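Local atomic coordinates of DspB (Aggregatibacter actinomycetemcomitans, PDB entry 1YHT), a protein that probably cleaves terminal N-acetylhexosamine units from biofilm polysaccharide as a family 20 beta-N-acetylhexosaminidase, releasing cells from the biofilm. Residues Met22-Arg27 / His51-Asp56; Pro113-Pro118 / Gln176-Gly181. One frame throughout, in Å; residues are numbered along the deposited sequence.

Interaction 1 (Met22-Arg27 / His51-Asp56)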
loop_
_atom_site.group_PDB
_atom_site.type_symbol
_atom_site.label_atom_id
_atom_site.label_comp_id
_atom_site.label_asym_id
_atom_site.label_seq_id
_atom_site.Cartn_x
_atom_site.Cartn_y
_atom_site.Cartn_z
ATOM N N MET A 22 5.442 -4.406 -2.428
ATOM C CA MET A 22 4.737 -3.144 -2.273
ATOM C C MET A 22 5.757 -2.033 -2.415
ATOM O O MET A 22 6.750 -1.938 -1.644
ATOM C CB MET A 22 4.079 -3.091 -0.901
ATOM C CG MET A 22 3.104 -2.015 -0.743
ATOM S SD MET A 22 3.572 -0.385 -0.185
ATOM C CE MET A 22 5.191 -0.289 0.546
ATOM N N LEU A 23 5.515 -1.156 -3.367
ATOM C CA LEU A 23 6.480 -0.110 -3.652
ATOM C C LEU A 23 5.802 1.205 -3.356
ATOM O O LEU A 23 4.745 1.525 -3.951
ATOM C CB LEU A 23 6.932 -0.142 -5.129
ATOM C CG LEU A 23 8.097 0.832 -5.441
ATOM C CD1 LEU A 23 9.411 0.504 -4.744
ATOM C CD2 LEU A 23 8.321 0.918 -6.904
ATOM N N ASP A 24 6.409 1.958 -2.439
ATOM C CA ASP A 24 5.906 3.275 -2.052
ATOM C C ASP A 24 6.565 4.296 -2.963
ATOM O O ASP A 24 7.713 4.674 -2.780
ATOM C CB ASP A 24 6.186 3.533 -0.577
ATOM C CG ASP A 24 6.030 4.987 -0.165
ATOM O OD1 ASP A 24 5.404 5.819 -0.877
ATOM O OD2 ASP A 24 6.537 5.305 0.940
ATOM N N ILE A 25 5.800 4.717 -3.955
ATOM C CA ILE A 25 6.253 5.724 -4.879
ATOM C C ILE A 25 5.736 7.095 -4.485
ATOM O O ILE A 25 6.026 8.036 -5.157
ATOM C CB ILE A 25 5.930 5.386 -6.363
ATOM C CG1 ILE A 25 4.432 5.384 -6.680
ATOM C CG2 ILE A 25 6.596 4.026 -6.745
ATOM C CD1 ILE A 25 4.166 5.202 -8.118
ATOM N N ALA A 26 5.021 7.198 -3.367
ATOM C CA ALA A 26 4.521 8.485 -2.898
ATOM C C ALA A 26 5.595 9.262 -2.152
ATOM O O ALA A 26 5.692 10.476 -2.279
ATOM C CB ALA A 26 3.305 8.278 -1.995
ATOM N N ARG A 27 6.354 8.570 -1.324
ATOM C CA ARG A 27 7.441 9.180 -0.542
ATOM C C ARG A 27 8.776 9.269 -1.298
ATOM O O ARG A 27 9.650 10.032 -0.900
ATOM C CB ARG A 27 7.684 8.381 0.737
ATOM C CG ARG A 27 6.676 8.660 1.866
ATOM C CD ARG A 27 5.214 8.342 1.512
ATOM N NE ARG A 27 4.474 8.357 2.776
ATOM C CZ ARG A 27 4.407 7.344 3.620
ATOM N NH1 ARG A 27 4.923 6.178 3.291
ATOM N NH2 ARG A 27 3.789 7.491 4.793
ATOM N N HIS A 51 2.192 -4.187 -5.747
ATOM C CA HIS A 51 1.300 -3.311 -4.986
ATOM C C HIS A 51 1.896 -1.908 -4.987
ATOM O O HIS A 51 2.945 -1.621 -4.366
ATOM C CB HIS A 51 1.115 -3.979 -3.598
ATOM C CG HIS A 51 0.411 -3.159 -2.541
ATOM N ND1 HIS A 51 0.270 -3.631 -1.245
ATOM C CD2 HIS A 51 -0.128 -1.911 -2.548
ATOM C CE1 HIS A 51 -0.330 -2.712 -0.509
ATOM N NE2 HIS A 51 -0.556 -1.646 -1.262
ATOM N N LEU A 52 1.232 -1.032 -5.734
ATOM C CA LEU A 52 1.739 0.316 -6.004
ATOM C C LEU A 52 1.117 1.317 -5.082
ATOM O O LEU A 52 -0.039 1.741 -5.285
ATOM C CB LEU A 52 1.479 0.729 -7.435
ATOM C CG LEU A 52 2.391 1.848 -7.951
ATOM C CD1 LEU A 52 3.870 1.377 -8.040
ATOM C CD2 LEU A 52 1.919 2.380 -9.301
ATOM N N HIS A 53 1.905 1.710 -4.074
ATOM C CA HIS A 53 1.485 2.708 -3.070
ATOM C C HIS A 53 1.895 4.078 -3.583
ATOM O O HIS A 53 2.957 4.579 -3.218
ATOM C CB HIS A 53 2.136 2.361 -1.712
ATOM C CG HIS A 53 1.638 3.190 -0.560
ATOM N ND1 HIS A 53 0.617 2.777 0.272
ATOM C CD2 HIS A 53 2.035 4.398 -0.099
ATOM C CE1 HIS A 53 0.403 3.709 1.190
ATOM N NE2 HIS A 53 1.254 4.704 0.987
ATOM N N PHE A 54 1.045 4.668 -4.433
ATOM C CA PHE A 54 1.334 5.925 -5.180
ATOM C C PHE A 54 0.736 7.186 -4.563
ATOM O O PHE A 54 0.985 8.289 -5.053
ATOM C CB PHE A 54 0.879 5.829 -6.671
ATOM C CG PHE A 54 -0.602 5.624 -6.851
ATOM C CD1 PHE A 54 -1.484 6.700 -6.827
ATOM C CD2 PHE A 54 -1.110 4.366 -7.031
ATOM C CE1 PHE A 54 -2.826 6.498 -6.945
ATOM C CE2 PHE A 54 -2.456 4.178 -7.153
ATOM C CZ PHE A 54 -3.311 5.249 -7.122
ATOM N N SER A 55 -0.042 7.019 -3.482
ATOM C CA SER A 55 -0.764 8.135 -2.879
ATOM C C SER A 55 -0.542 8.109 -1.332
ATOM O O SER A 55 -0.815 7.101 -0.666
ATOM C CB SER A 55 -2.240 8.045 -3.227
ATOM O OG SER A 55 -3.006 9.040 -2.553
ATOM N N ASP A 56 -0.034 9.210 -0.790
ATOM C CA ASP A 56 0.143 9.319 0.660
ATOM C C ASP A 56 0.165 10.802 1.015
ATOM O O ASP A 56 -0.266 11.618 0.222
ATOM C CB ASP A 56 1.405 8.563 1.149
ATOM C CG ASP A 56 1.222 7.941 2.537
ATOM O OD1 ASP A 56 1.104 8.751 3.506
ATOM O OD2 ASP A 56 1.154 6.652 2.683
#
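R27 and D56 meet flat on flat: guanidinium and carboxylate planes lie 25° apart, with CG of D56 over one face of the guanidinium, shifted toward its rim, and a salt bridge of 3.2 Å from R27 NH2 to D56 OD1. At the guanidinium edge, in plane, NH1 of R27 pairs with OD2 of D24 at 3.0 Å, while NE turns to E58. The H53 ring presents its own edge to D56: NE2 of H53 donates to OD2 of D56 over 2.6 Å, in the ring plane and onto the anti lone pair. One face of the H51 ring carries M22 CG above its centre, 3.3 Å away in a CH-pi contact, and a bend at chi2 of M22 (-89°) carries SD on to H53 CB at 3.5 Å. H51 ND1 is bonded to the hydroxyl of Y272.

M22, D24, H51 and H53 project from parallel strands 18-24 and 49-53, R27 and D56 from the loops that follow; with helix 32-44 the strands form a beta-alpha-beta unit of the family 20 TIM barrel. L23 bridges the strands, its N bonded to H51 O (2.8 Å) and its O accepting from H53 N. At the end of strand 18-24, D24 OD1 receives A26 N and R27 N from the same face, forming an Asx turn and motif, and H53 O accepts from I25 N. I25 reaches across the sheet's other side, its CD1 touching L52 CD2 at 3.8 Å and its CG1 resting on F54 CB.

Interaction 2 (Pro113-Pro118 / Gln176-Gly181)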
loop_
_atom_site.group_PDB
_atom_site.type_symbol
_atom_site.label_atom_id
_atom_site.label_comp_id
_atom_site.label_asym_id
_atom_site.label_seq_id
_atom_site.Cartn_x
_atom_site.Cartn_y
_atom_site.Cartn_z
ATOM N N PRO A 113 -3.189 -1.202 -7.531
ATOM C CA PRO A 113 -3.114 0.191 -7.050
ATOM C C PRO A 113 -3.621 0.310 -5.619
ATOM O O PRO A 113 -4.552 -0.404 -5.252
ATOM C CB PRO A 113 -4.007 0.964 -8.039
ATOM C CG PRO A 113 -5.136 -0.044 -8.369
ATOM C CD PRO A 113 -4.283 -1.380 -8.521
ATOM N N GLU A 114 -3.027 1.229 -4.840
ATOM C CA GLU A 114 -3.483 1.576 -3.503
ATOM C C GLU A 114 -3.818 3.036 -3.445
ATOM O O GLU A 114 -2.925 3.901 -3.532
ATOM C CB GLU A 114 -2.461 1.254 -2.373
ATOM C CG GLU A 114 -3.047 1.511 -0.979
ATOM C CD GLU A 114 -2.104 1.350 0.200
ATOM O OE1 GLU A 114 -0.995 0.785 0.059
ATOM O OE2 GLU A 114 -2.488 1.852 1.294
ATOM N N LEU A 115 -5.108 3.312 -3.243
ATOM C CA LEU A 115 -5.582 4.658 -2.993
ATOM C C LEU A 115 -5.926 4.701 -1.512
ATOM O O LEU A 115 -6.979 4.266 -1.114
ATOM C CB LEU A 115 -6.800 4.956 -3.890
ATOM C CG LEU A 115 -7.262 6.407 -3.971
ATOM C CD1 LEU A 115 -6.236 7.251 -4.702
ATOM C CD2 LEU A 115 -8.640 6.494 -4.632
ATOM N N ASP A 116 -4.986 5.186 -0.701
ATOM C CA ASP A 116 -5.100 5.069 0.734
ATOM C C ASP A 116 -6.108 6.119 1.268
ATOM O O ASP A 116 -6.217 7.241 0.752
ATOM C CB ASP A 116 -3.721 5.202 1.413
ATOM C CG ASP A 116 -3.683 4.613 2.811
ATOM O OD1 ASP A 116 -4.771 4.337 3.392
ATOM O OD2 ASP A 116 -2.539 4.468 3.340
ATOM N N SER A 117 -6.856 5.680 2.256
ATOM C CA SER A 117 -7.846 6.484 2.975
ATOM C C SER A 117 -8.270 5.669 4.187
ATOM O O SER A 117 -8.037 4.448 4.238
ATOM C CB SER A 117 -9.030 6.867 2.101
ATOM O OG SER A 117 -10.047 5.879 2.059
ATOM N N PRO A 118 -8.883 6.337 5.196
ATOM C CA PRO A 118 -9.204 7.758 5.286
ATOM C C PRO A 118 -8.065 8.686 5.650
ATOM O O PRO A 118 -8.235 9.903 5.528
ATOM C CB PRO A 118 -10.246 7.808 6.436
ATOM C CG PRO A 118 -9.981 6.670 7.244
ATOM C CD PRO A 118 -9.367 5.594 6.360
ATOM N N GLN A 176 -6.478 -7.090 -10.795
ATOM C CA GLN A 176 -7.653 -7.816 -10.292
ATOM C C GLN A 176 -8.038 -7.499 -8.848
ATOM O O GLN A 176 -9.104 -7.960 -8.355
ATOM C CB GLN A 176 -7.431 -9.321 -10.473
ATOM C CG GLN A 176 -7.433 -9.701 -11.958
ATOM C CD GLN A 176 -6.121 -9.423 -12.640
ATOM O OE1 GLN A 176 -5.068 -9.845 -12.167
ATOM N NE2 GLN A 176 -6.164 -8.696 -13.731
ATOM N N HIS A 177 -7.198 -6.665 -8.204
ATOM C CA HIS A 177 -7.409 -6.265 -6.834
ATOM C C HIS A 177 -7.133 -4.784 -6.747
ATOM O O HIS A 177 -6.189 -4.299 -7.388
ATOM C CB HIS A 177 -6.427 -6.970 -5.892
ATOM C CG HIS A 177 -6.523 -8.464 -5.921
ATOM N ND1 HIS A 177 -5.949 -9.220 -6.919
ATOM C CD2 HIS A 177 -7.127 -9.335 -5.085
ATOM C CE1 HIS A 177 -6.203 -10.502 -6.697
ATOM N NE2 HIS A 177 -6.930 -10.601 -5.594
ATOM N N PHE A 178 -7.857 -4.107 -5.872
ATOM C CA PHE A 178 -7.629 -2.682 -5.605
ATOM C C PHE A 178 -7.478 -2.542 -4.105
ATOM O O PHE A 178 -8.315 -3.026 -3.346
ATOM C CB PHE A 178 -8.842 -1.903 -6.153
ATOM C CG PHE A 178 -8.729 -0.412 -6.089
ATOM C CD1 PHE A 178 -8.681 0.346 -7.262
ATOM C CD2 PHE A 178 -8.772 0.233 -4.903
ATOM C CE1 PHE A 178 -8.633 1.741 -7.227
ATOM C CE2 PHE A 178 -8.726 1.647 -4.838
ATOM C CZ PHE A 178 -8.641 2.395 -6.020
ATOM N N HIS A 179 -6.418 -1.837 -3.683
ATOM C CA HIS A 179 -6.112 -1.706 -2.281
ATOM C C HIS A 179 -6.689 -0.377 -1.783
ATOM O O HIS A 179 -6.316 0.692 -2.270
ATOM C CB HIS A 179 -4.610 -1.842 -2.065
ATOM C CG HIS A 179 -4.211 -2.173 -0.654
ATOM N ND1 HIS A 179 -4.528 -1.357 0.420
ATOM C CD2 HIS A 179 -3.537 -3.226 -0.144
ATOM C CE1 HIS A 179 -4.041 -1.895 1.525
ATOM N NE2 HIS A 179 -3.400 -3.006 1.209
ATOM N N ILE A 180 -7.606 -0.479 -0.815
ATOM C CA ILE A 180 -8.282 0.670 -0.242
ATOM C C ILE A 180 -7.610 1.298 0.998
ATOM O O ILE A 180 -8.159 2.245 1.634
ATOM C CB ILE A 180 -9.802 0.370 0.057
ATOM C CG1 ILE A 180 -9.957 -0.645 1.189
ATOM C CG2 ILE A 180 -10.513 -0.042 -1.258
ATOM C CD1 ILE A 180 -11.333 -0.832 1.698
ATOM N N GLY A 181 -6.404 0.861 1.288
ATOM C CA GLY A 181 -5.651 1.396 2.383
ATOM C C GLY A 181 -6.215 0.955 3.708
ATOM O O GLY A 181 -6.332 -0.274 3.955
HETATM O O HOH W 1 -9.311 4.124 0.215
#
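E114 runs alongside H179, both side chains pointing the same way from neighbouring parallel strands. Its CB lies 3.8 Å from CB of H179. CG, anti to the backbone N (chi1 -174°), passes ND1 of the imidazole at 3.5 Å, and the extended chain then lays CD beside the same nitrogen. The carboxylate is turned 33° from the ring plane, with OE1 above one face, offset toward the rim. OE1 bonds to both H51 NE2 and H53 ND1, while OE2 lies 3.4 Å from CA of G181 and bonds to W216 NE1.

The backbones are joined by H179 N to P113 O (2.8 Å) and by L115 N to H179 O (3.0 Å). On the other side of the sheet the F178 ring spans two residues of strand 110-117: CD1 touches P113 CG at 3.7 Å and CZ meets L115 CB. Here the barrel strands face helix 154-171, whose V167 touches both P113 and F178. Toward the C-terminal end the regular backbone bonding lapses, and a water donates to L115 O and I180 O and accepts from S117 OG, whose oxygen also bonds to the hydroxyl of Y198. Lacking a side chain, G181 lets D116 OD1 come within 3.2 Å of its CA; that oxygen also bonds to G182 N.

Inside the barrel, partners on both carboxylate oxygens probably fix the rotation of E114. In the H179 ring, ND1 accepts from G181 N in plane at 3.0 Å, which is consistent with a neutral ring protonated on NE2, the nitrogen bonded to T235 OG1.

In the fold
Interaction 1 closes before interaction 2 opens along the chain, and their centres are about 10 Å apart. Together they take in four successive strands of the parallel barrel sheet, 18-24, 49-53, 110-117 and 177-181, with the middle two paired directly. The two contacts therefore form one continuous arc of the barrel wall. On its inner side they merge through a polar cluster, where the H51 ring stacks on that of H179; on the outer side, F54 packs on P113, and helix 154-171 touches both contacts. Both lie within the family 20 catalytic domain, and a glycerol near R27, probably from the crystallisation liquor, is consistent with a pocket at the C-terminal ends of these strands, where TIM barrels carry their active sites.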